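Local coordinates for H127A/Y244A mutant of alginate lyase AlyC3 in complex with dimannuronate (Psychromonas sp., PDB 7C8F), which probably degrades the seaweed polysaccharide alginate by beta-elimination, as a lyase of family PL7, and here holds a mannuronate disaccharide, at residues N1-N6 with I53-F58; K70-H75 with N248-A253; F238-A243 with A253-L258. All coordinates share one frame; numbering follows the deposited sequence.

Contact 1: residues N1-N6 with I53-F58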
loop_
_atom_site.group_PDB
_atom_site.type_symbol
_atom_site.label_atom_id
_atom_site.label_comp_id
_atom_site.label_asym_id
_atom_site.label_seq_id
_atom_site.Cartn_x
_atom_site.Cartn_y
_atom_site.Cartn_z
ATOM N N ASN B 1 -3.263 -34.736 -12.357
ATOM C CA ASN B 1 -4.372 -34.096 -13.036
ATOM C C ASN B 1 -5.661 -34.315 -12.296
ATOM O O ASN B 1 -6.015 -35.426 -12.008
ATOM C CB ASN B 1 -4.506 -34.662 -14.436
ATOM C CG ASN B 1 -4.953 -33.629 -15.424
ATOM O OD1 ASN B 1 -4.665 -32.458 -15.279
ATOM N ND2 ASN B 1 -5.648 -34.059 -16.429
ATOM N N VAL B 2 -6.374 -33.242 -11.989
ATOM C CA VAL B 2 -7.641 -33.368 -11.288
ATOM C C VAL B 2 -8.666 -33.839 -12.315
ATOM O O VAL B 2 -8.673 -33.381 -13.438
ATOM C CB VAL B 2 -8.116 -32.046 -10.648
ATOM C CG1 VAL B 2 -9.511 -32.201 -10.113
ATOM C CG2 VAL B 2 -7.211 -31.596 -9.522
ATOM N N GLN B 3 -9.518 -34.767 -11.905
ATOM C CA GLN B 3 -10.536 -35.364 -12.767
ATOM C C GLN B 3 -11.972 -35.012 -12.435
ATOM O O GLN B 3 -12.254 -34.597 -11.353
ATOM C CB GLN B 3 -10.406 -36.895 -12.741
ATOM C CG GLN B 3 -10.195 -37.513 -11.375
ATOM C CD GLN B 3 -11.410 -37.499 -10.462
ATOM O OE1 GLN B 3 -12.538 -37.719 -10.894
ATOM N NE2 GLN B 3 -11.172 -37.233 -9.169
ATOM N N PHE B 4 -12.866 -35.196 -13.396
ATOM C CA PHE B 4 -14.267 -34.920 -13.221
ATOM C C PHE B 4 -15.059 -36.163 -13.577
ATOM O O PHE B 4 -14.709 -36.859 -14.499
ATOM C CB PHE B 4 -14.710 -33.662 -14.006
ATOM C CG PHE B 4 -13.974 -32.426 -13.598
ATOM C CD1 PHE B 4 -13.703 -32.173 -12.288
ATOM C CD2 PHE B 4 -13.509 -31.550 -14.516
ATOM C CE1 PHE B 4 -13.004 -31.070 -11.894
ATOM C CE2 PHE B 4 -12.789 -30.436 -14.119
ATOM C CZ PHE B 4 -12.544 -30.202 -12.807
ATOM N N SER B 5 -16.072 -36.473 -12.782
ATOM C CA SER B 5 -16.946 -37.624 -12.975
ATOM C C SER B 5 -18.083 -37.510 -11.995
ATOM O O SER B 5 -17.824 -37.268 -10.842
ATOM C CB SER B 5 -16.253 -38.933 -12.627
ATOM O OG SER B 5 -17.160 -39.987 -12.753
ATOM N N ASN B 6 -19.323 -37.710 -12.428
ATOM C CA ASN B 6 -20.452 -37.700 -11.508
ATOM C C ASN B 6 -20.795 -39.072 -10.937
ATOM O O ASN B 6 -21.844 -39.223 -10.409
ATOM C CB ASN B 6 -21.713 -37.074 -12.062
ATOM C CG ASN B 6 -22.234 -37.783 -13.291
ATOM O OD1 ASN B 6 -22.003 -38.973 -13.495
ATOM N ND2 ASN B 6 -22.959 -37.034 -14.117
ATOM N N ILE B 53 -18.379 -29.584 -14.448
ATOM C CA ILE B 53 -17.340 -29.609 -13.423
ATOM C C ILE B 53 -17.902 -30.297 -12.184
ATOM O O ILE B 53 -18.740 -29.725 -11.482
ATOM C CB ILE B 53 -16.850 -28.195 -13.092
ATOM C CG1 ILE B 53 -16.297 -27.517 -14.350
ATOM C CG2 ILE B 53 -15.806 -28.236 -11.978
ATOM C CD1 ILE B 53 -15.102 -28.213 -14.949
ATOM N N VAL B 54 -17.435 -31.513 -11.913
ATOM C CA VAL B 54 -17.903 -32.304 -10.774
ATOM C C VAL B 54 -16.876 -33.394 -10.508
ATOM O O VAL B 54 -16.266 -33.924 -11.438
ATOM C CB VAL B 54 -19.307 -32.899 -11.046
ATOM C CG1 VAL B 54 -19.279 -33.794 -12.292
ATOM C CG2 VAL B 54 -19.825 -33.693 -9.841
ATOM N N ASN B 55 -16.676 -33.720 -9.234
ATOM C CA ASN B 55 -15.878 -34.894 -8.890
ATOM C C ASN B 55 -16.119 -35.249 -7.427
ATOM O O ASN B 55 -16.974 -34.660 -6.758
ATOM C CB ASN B 55 -14.398 -34.752 -9.239
ATOM C CG ASN B 55 -13.692 -33.698 -8.415
ATOM O OD1 ASN B 55 -14.124 -33.349 -7.319
ATOM N ND2 ASN B 55 -12.584 -33.200 -8.934
ATOM N N GLN B 56 -15.380 -36.259 -6.955
ATOM C CA GLN B 56 -15.557 -36.781 -5.605
ATOM C C GLN B 56 -15.307 -35.730 -4.535
ATOM O O GLN B 56 -15.805 -35.880 -3.418
ATOM C CB GLN B 56 -14.603 -37.956 -5.374
ATOM C CG GLN B 56 -13.174 -37.670 -5.820
ATOM C CD GLN B 56 -12.224 -38.824 -5.557
ATOM O OE1 GLN B 56 -12.313 -39.500 -4.530
ATOM N NE2 GLN B 56 -11.304 -39.056 -6.488
ATOM N N TYR B 57 -14.545 -34.681 -4.847
ATOM C CA TYR B 57 -14.217 -33.649 -3.868
ATOM C C TYR B 57 -15.026 -32.367 -4.049
ATOM O O TYR B 57 -14.943 -31.478 -3.195
ATOM C CB TYR B 57 -12.725 -33.292 -3.937
ATOM C CG TYR B 57 -11.774 -34.426 -3.606
ATOM C CD1 TYR B 57 -11.674 -34.926 -2.316
ATOM C CD2 TYR B 57 -10.967 -34.985 -4.589
ATOM C CE1 TYR B 57 -10.800 -35.958 -2.014
ATOM C CE2 TYR B 57 -10.091 -36.016 -4.297
ATOM C CZ TYR B 57 -10.010 -36.497 -3.009
ATOM O OH TYR B 57 -9.138 -37.522 -2.715
ATOM N N PHE B 58 -15.810 -32.255 -5.123
ATOM C CA PHE B 58 -16.536 -31.028 -5.453
ATOM C C PHE B 58 -17.812 -31.463 -6.170
ATOM O O PHE B 58 -17.775 -31.799 -7.361
ATOM C CB PHE B 58 -15.696 -30.102 -6.332
ATOM C CG PHE B 58 -16.413 -28.835 -6.750
ATOM C CD1 PHE B 58 -16.657 -27.825 -5.824
ATOM C CD2 PHE B 58 -16.853 -28.661 -8.052
ATOM C CE1 PHE B 58 -17.323 -26.665 -6.199
ATOM C CE2 PHE B 58 -17.516 -27.500 -8.428
ATOM C CZ PHE B 58 -17.752 -26.503 -7.498
#

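Contact 2: residues K70-H75 with N248-A253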
loop_
_atom_site.group_PDB
_atom_site.type_symbol
_atom_site.label_atom_id
_atom_site.label_comp_id
_atom_site.label_asym_id
_atom_site.label_seq_id
_atom_site.Cartn_x
_atom_site.Cartn_y
_atom_site.Cartn_z
ATOM N N LYS B 70 -14.390 -31.168 -0.369
ATOM C CA LYS B 70 -13.492 -32.003 0.417
ATOM C C LYS B 70 -12.057 -31.808 -0.049
ATOM O O LYS B 70 -11.806 -31.467 -1.209
ATOM C CB LYS B 70 -13.862 -33.487 0.255
ATOM C CG LYS B 70 -15.290 -33.804 0.690
ATOM C CD LYS B 70 -15.739 -35.199 0.241
ATOM C CE LYS B 70 -15.515 -36.240 1.313
ATOM N NZ LYS B 70 -16.058 -37.562 0.884
ATOM N N MET B 71 -11.111 -32.038 0.854
ATOM C CA MET B 71 -9.705 -32.094 0.486
ATOM C C MET B 71 -8.914 -32.802 1.573
ATOM O O MET B 71 -9.194 -32.636 2.767
ATOM C CB MET B 71 -9.121 -30.691 0.262
ATOM C CG MET B 71 -7.664 -30.672 -0.227
ATOM S SD MET B 71 -7.340 -31.753 -1.643
ATOM C CE MET B 71 -8.600 -31.214 -2.804
ATOM N N LYS B 72 -7.905 -33.543 1.176
ATOM C CA LYS B 72 -6.984 -34.193 2.099
ATOM C C LYS B 72 -5.600 -33.597 2.027
ATOM O O LYS B 72 -5.214 -33.038 1.047
ATOM C CB LYS B 72 -6.935 -35.712 1.886
ATOM C CG LYS B 72 -6.432 -36.173 0.554
ATOM C CD LYS B 72 -6.035 -37.647 0.618
ATOM C CE LYS B 72 -5.700 -38.205 -0.746
ATOM N NZ LYS B 72 -5.062 -39.565 -0.722
ATOM N N ASN B 73 -4.878 -33.739 3.116
ATOM C CA ASN B 73 -3.507 -33.317 3.293
ATOM C C ASN B 73 -3.310 -31.879 3.689
ATOM O O ASN B 73 -4.058 -31.055 3.339
ATOM C CB ASN B 73 -2.587 -33.702 2.124
ATOM C CG ASN B 73 -2.686 -35.163 1.757
ATOM O OD1 ASN B 73 -2.732 -36.017 2.587
ATOM N ND2 ASN B 73 -2.699 -35.429 0.495
ATOM N N ASP B 74 -2.257 -31.649 4.431
ATOM C CA ASP B 74 -1.924 -30.363 4.942
ATOM C C ASP B 74 -1.619 -29.408 3.824
ATOM O O ASP B 74 -0.964 -29.767 2.906
ATOM C CB ASP B 74 -0.739 -30.493 5.895
ATOM C CG ASP B 74 -0.595 -29.333 6.846
ATOM O OD1 ASP B 74 -1.536 -28.597 7.028
ATOM O OD2 ASP B 74 0.461 -29.187 7.439
ATOM N N HIS B 75 -2.151 -28.193 3.932
ATOM C CA HIS B 75 -1.892 -27.087 3.012
ATOM C C HIS B 75 -2.533 -27.256 1.642
ATOM O O HIS B 75 -2.287 -26.432 0.749
ATOM C CB HIS B 75 -0.399 -26.773 2.880
ATOM C CG HIS B 75 0.295 -26.629 4.198
ATOM N ND1 HIS B 75 1.343 -27.438 4.580
ATOM C CD2 HIS B 75 0.071 -25.787 5.234
ATOM C CE1 HIS B 75 1.746 -27.089 5.790
ATOM N NE2 HIS B 75 0.991 -26.090 6.209
ATOM N N ASN B 248 -2.596 -35.239 7.758
ATOM C CA ASN B 248 -2.938 -36.666 7.732
ATOM C C ASN B 248 -4.441 -36.933 7.755
ATOM O O ASN B 248 -4.879 -37.977 8.243
ATOM C CB ASN B 248 -2.235 -37.442 8.855
ATOM C CG ASN B 248 -0.726 -37.343 8.776
ATOM O OD1 ASN B 248 -0.075 -36.855 9.698
ATOM N ND2 ASN B 248 -0.159 -37.812 7.670
ATOM N N GLY B 249 -5.254 -36.023 7.213
ATOM C CA GLY B 249 -6.689 -36.208 7.234
ATOM C C GLY B 249 -7.399 -35.488 6.104
ATOM O O GLY B 249 -6.789 -34.757 5.318
ATOM N N MET B 250 -8.712 -35.689 6.043
ATOM C CA MET B 250 -9.545 -35.088 5.009
ATOM C C MET B 250 -10.615 -34.209 5.639
ATOM O O MET B 250 -11.313 -34.632 6.568
ATOM C CB MET B 250 -10.214 -36.131 4.114
ATOM C CG MET B 250 -10.891 -35.473 2.917
ATOM S SD MET B 250 -11.740 -36.607 1.823
ATOM C CE MET B 250 -10.353 -37.476 1.092
ATOM N N SER B 251 -10.746 -32.995 5.125
ATOM C CA SER B 251 -11.797 -32.088 5.553
ATOM C C SER B 251 -13.002 -32.224 4.630
ATOM O O SER B 251 -12.893 -32.676 3.486
ATOM C CB SER B 251 -11.290 -30.651 5.493
ATOM O OG SER B 251 -10.902 -30.355 4.165
ATOM N N GLU B 252 -14.156 -31.800 5.134
ATOM C CA GLU B 252 -15.403 -31.889 4.391
ATOM C C GLU B 252 -16.328 -30.797 4.897
ATOM O O GLU B 252 -16.643 -30.754 6.092
ATOM C CB GLU B 252 -16.057 -33.265 4.562
ATOM C CG GLU B 252 -17.386 -33.380 3.848
ATOM C CD GLU B 252 -17.929 -34.793 3.851
ATOM O OE1 GLU B 252 -17.179 -35.715 4.243
ATOM O OE2 GLU B 252 -19.101 -34.975 3.459
ATOM N N ALA B 253 -16.742 -29.905 4.002
ATOM C CA ALA B 253 -17.686 -28.845 4.313
ATOM C C ALA B 253 -18.895 -28.961 3.399
ATOM O O ALA B 253 -18.750 -29.168 2.186
ATOM C CB ALA B 253 -17.046 -27.463 4.142
HETATM O O HOH W 1 -18.626 -36.907 1.066
HETATM O O HOH W 2 -0.704 -34.216 5.666
#

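Contact 3: residues F238-A243 with A253-L258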
loop_
_atom_site.group_PDB
_atom_site.type_symbol
_atom_site.label_atom_id
_atom_site.label_comp_id
_atom_site.label_asym_id
_atom_site.label_seq_id
_atom_site.Cartn_x
_atom_site.Cartn_y
_atom_site.Cartn_z
ATOM N N PHE B 238 -13.058 -12.808 -2.557
ATOM C CA PHE B 238 -13.643 -13.861 -1.737
ATOM C C PHE B 238 -13.240 -15.252 -2.217
ATOM O O PHE B 238 -13.137 -15.510 -3.422
ATOM C CB PHE B 238 -15.170 -13.819 -1.816
ATOM C CG PHE B 238 -15.806 -12.659 -1.106
ATOM C CD1 PHE B 238 -15.607 -12.452 0.261
ATOM C CD2 PHE B 238 -16.676 -11.818 -1.784
ATOM C CE1 PHE B 238 -16.233 -11.399 0.906
ATOM C CE2 PHE B 238 -17.312 -10.779 -1.137
ATOM C CZ PHE B 238 -17.089 -10.561 0.210
ATOM N N LYS B 239 -13.082 -16.170 -1.258
ATOM C CA LYS B 239 -13.004 -17.596 -1.530
ATOM C C LYS B 239 -13.865 -18.344 -0.528
ATOM O O LYS B 239 -14.053 -17.900 0.612
ATOM C CB LYS B 239 -11.578 -18.142 -1.427
ATOM C CG LYS B 239 -10.650 -17.537 -2.466
ATOM C CD LYS B 239 -9.351 -18.309 -2.628
ATOM C CE LYS B 239 -8.407 -18.054 -1.467
ATOM N NZ LYS B 239 -7.153 -18.842 -1.676
ATOM N N ALA B 240 -14.354 -19.502 -0.949
ATOM C CA ALA B 240 -15.158 -20.371 -0.108
ATOM C C ALA B 240 -14.885 -21.815 -0.490
ATOM O O ALA B 240 -14.775 -22.132 -1.676
ATOM C CB ALA B 240 -16.655 -20.065 -0.255
ATOM N N GLY B 241 -14.791 -22.681 0.516
ATOM C CA GLY B 241 -14.596 -24.103 0.282
ATOM C C GLY B 241 -13.908 -24.711 1.480
ATOM O O GLY B 241 -14.365 -24.497 2.611
ATOM N N VAL B 242 -12.800 -25.427 1.274
ATOM C CA VAL B 242 -11.963 -25.905 2.375
ATOM C C VAL B 242 -10.502 -25.666 2.045
ATOM O O VAL B 242 -10.083 -25.770 0.887
ATOM C CB VAL B 242 -12.174 -27.400 2.703
ATOM C CG1 VAL B 242 -13.554 -27.637 3.245
ATOM C CG2 VAL B 242 -11.921 -28.253 1.468
ATOM N N ALA B 243 -9.733 -25.328 3.074
ATOM C CA ALA B 243 -8.283 -25.263 3.004
ATOM C C ALA B 243 -7.774 -25.844 4.312
ATOM O O ALA B 243 -8.264 -25.472 5.382
ATOM C CB ALA B 243 -7.791 -23.823 2.814
ATOM N N ALA B 253 -16.742 -29.905 4.002
ATOM C CA ALA B 253 -17.686 -28.845 4.313
ATOM C C ALA B 253 -18.895 -28.961 3.399
ATOM O O ALA B 253 -18.750 -29.168 2.186
ATOM C CB ALA B 253 -17.046 -27.463 4.142
ATOM N N HIS B 254 -20.084 -28.814 3.980
ATOM C CA HIS B 254 -21.347 -28.831 3.246
ATOM C C HIS B 254 -21.955 -27.438 3.278
ATOM O O HIS B 254 -22.235 -26.904 4.357
ATOM C CB HIS B 254 -22.314 -29.856 3.845
ATOM C CG HIS B 254 -21.896 -31.273 3.605
ATOM N ND1 HIS B 254 -22.781 -32.329 3.685
ATOM C CD2 HIS B 254 -20.695 -31.812 3.286
ATOM C CE1 HIS B 254 -22.142 -33.455 3.425
ATOM N NE2 HIS B 254 -20.875 -33.172 3.182
ATOM N N PHE B 255 -22.132 -26.835 2.102
ATOM C CA PHE B 255 -22.713 -25.502 1.985
ATOM C C PHE B 255 -24.159 -25.641 1.516
ATOM O O PHE B 255 -24.412 -25.943 0.343
ATOM C CB PHE B 255 -21.943 -24.674 0.956
ATOM C CG PHE B 255 -20.618 -24.125 1.446
ATOM C CD1 PHE B 255 -19.525 -24.957 1.649
ATOM C CD2 PHE B 255 -20.453 -22.761 1.632
ATOM C CE1 PHE B 255 -18.296 -24.442 2.080
ATOM C CE2 PHE B 255 -19.215 -22.234 2.052
ATOM C CZ PHE B 255 -18.146 -23.077 2.278
ATOM N N ASN B 256 -25.110 -25.399 2.417
ATOM C CA ASN B 256 -26.509 -25.337 2.005
ATOM C C ASN B 256 -26.793 -24.085 1.184
ATOM O O ASN B 256 -27.756 -24.058 0.407
ATOM C CB ASN B 256 -27.399 -25.399 3.252
ATOM C CG ASN B 256 -28.878 -25.321 2.932
ATOM O OD1 ASN B 256 -29.448 -26.233 2.332
ATOM N ND2 ASN B 256 -29.517 -24.239 3.366
ATOM N N LYS B 257 -25.955 -23.062 1.318
ATOM C CA LYS B 257 -26.149 -21.792 0.641
ATOM C C LYS B 257 -24.777 -21.216 0.353
ATOM O O LYS B 257 -23.871 -21.297 1.190
ATOM C CB LYS B 257 -26.941 -20.820 1.526
ATOM C CG LYS B 257 -26.970 -19.378 1.026
ATOM C CD LYS B 257 -27.903 -18.524 1.889
ATOM C CE LYS B 257 -27.929 -17.078 1.431
ATOM N NZ LYS B 257 -28.884 -16.262 2.234
ATOM N N LEU B 258 -24.619 -20.665 -0.845
ATOM C CA LEU B 258 -23.416 -19.909 -1.176
ATOM C C LEU B 258 -23.801 -18.874 -2.213
ATOM O O LEU B 258 -24.205 -19.226 -3.331
ATOM C CB LEU B 258 -22.304 -20.820 -1.692
ATOM C CG LEU B 258 -20.979 -20.100 -1.991
ATOM C CD1 LEU B 258 -20.392 -19.409 -0.746
ATOM C CD2 LEU B 258 -19.983 -21.079 -2.563
#

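Contact 1: residues N1-N6 with I53-F58
With CG of Asn-55 set between its own backbone N and carbonyl carbon (chi1 67°), the amide swings out to the N-terminal arm and meets the carbonyl of Gln-3, while Phe-4 turns its CG beside the backbone N (chi1 -59°), which lays its ring against Ile-53. Asn-55 ND2 gives a hydrogen bond of 2.8 Å to Gln-3 O. The acceptor lies in the plane of the amide, and the donor nitrogen lies almost in line with the C=O, though the bond is slightly bent at the hydrogen. Val-2 CG1 leans on the same ND2 at 3.4 Å, crossing the amide at about a right angle. The other end of the amide is used inside 53-58: Asn-55 OD1 accepts from Tyr-57 N at 2.8 Å from above the carbonyl plane, an Asx turn set on the type I turn from Asn-55 to Phe-58. One amide thus shapes its own turn and grips the arm, which fixes its rotation. On the Phe-4 ring, Ile-53 CG2 makes a CH-pi contact over one face, 4.2 Å from the centroid and offset toward the rim, and Ile-53 CD1 touches Phe-4 CE2. The backbone bond from Ser-5 N to Val-54 O is less certain, because that oxygen sits too close to Phe-4 in the model. The arm, without regular structure, is laid across the loop that leads into edge strand 58-60. Phe-4 also meets Phe-44 of strand 42-44 edge-to-face, Ile-53 rests on Leu-29 of strand 27-31, and the backbone of Tyr-57 bonds to Lys-70 of strand 67-72.

Contact 2: residues K70-H75 with N248-A253
Met-71 and Ser-251 form the hydrogen-bonded pair of two antiparallel strands: Ser-251 N gives to Met-71 O at 2.8 Å, and Met-71 N returns a longer bond of 3.2 Å to Ser-251 O. Met-71 O also accepts from Asn-244 ND2, so two donors grip it. Where the strands end, Asn-73 N gives to Gly-249 O at 3.1 Å, and beyond that a water takes the N-H groups of both Asp-74 and Asn-248, bridging the two segments as they part. Ser-251 OG is satisfied by Asn-244 OD1.

On the face opposite Met-71 and Ser-251, Lys-70 and Glu-252 run alongside each other in the same direction. Glu-252 reaches out fully extended, its CG anti to the backbone N (chi1 178°), yet Lys-70 NZ stays 4.0 Å from Glu-252 OE1, a long salt bridge. A water closes the gap, accepting from Lys-70 NZ at 2.7 Å and donating to Glu-252 OE2, which also bonds to His-254 NE2. Met-250 SD packs on Lys-70 CE, and Met-250 CE on Lys-72 CB; the ammonium of Lys-72 itself pairs with Glu-35. The backbone bonds therefore carry the strand pairing, while the solvent-linked charges at its surface probably add only a modest attraction.

Contact 3: residues F238-A243 with A253-L258
Phe-255 reaches across to Ala-240 and Gly-241, and its ring can be followed outward atom by atom. CB carries the ring inward from strand 250-264, with CG anti to the carbonyl carbon (chi1 -77°). On one flank CD1 looks toward Ala-253 CB, 4.3 Å away; on the other, CD2 has Lys-257 O at 3.7 Å, at the ring edge and in its plane. One atom further out, CE1 approaches Gly-241 O at 4.0 Å, again in plane at the edge, and CE2 meets Ala-240 CB at 4.1 Å. The tip, CZ, stops 3.8 Å from Gly-241 N, approached obliquely. No hydrogen bond crosses between the segments, and none would be expected, because they face each other through the interior of a beta sandwich. This is the jelly-roll architecture of PL7 lyases: strands 235-240 and 242-245 belong to one sheet, and strand 250-264 to the sheet packed against it. Both segments turn a corner here, at Gly-241 and at Asn-256. The backbone of Gly-241 adopts angles at which a CB would run into the carbonyl O of Ala-240. Beside the ring, Ala-240 CB takes a second partner, Leu-258 CD1, at 3.8 Å. At the other end of the contact Val-242 points CG1 at Ala-253 CB, 3.6 Å off, a methyl meeting a methyl. Around the same Phe-255 ring gather Leu-123 of strand 119-129, Val-101 of strand 93-103 and Phe-69 of strand 67-72, the last with its plane at about 70° to the ring.

Overall arrangement
Contact 3 lies deepest: every residue that touches there is buried and the chemistry is apolar, sheet against sheet. Contact 2 binds neighbouring strands within one of those sheets, by main-chain bonds, with charged groups and water toward its surface. Contact 1, farthest from the centre of the chain, joins two irregular segments through a side-chain amide and an aromatic ring. Contacts 2 and 3 share Ala-253 and strand 250-264, and Val-242 touches Lys-70, Met-71 and Ser-251. Contact 1 meets contact 2 through Tyr-57, whose ring packs on Met-250, but stays about 6 Å from contact 3 at the nearest atoms.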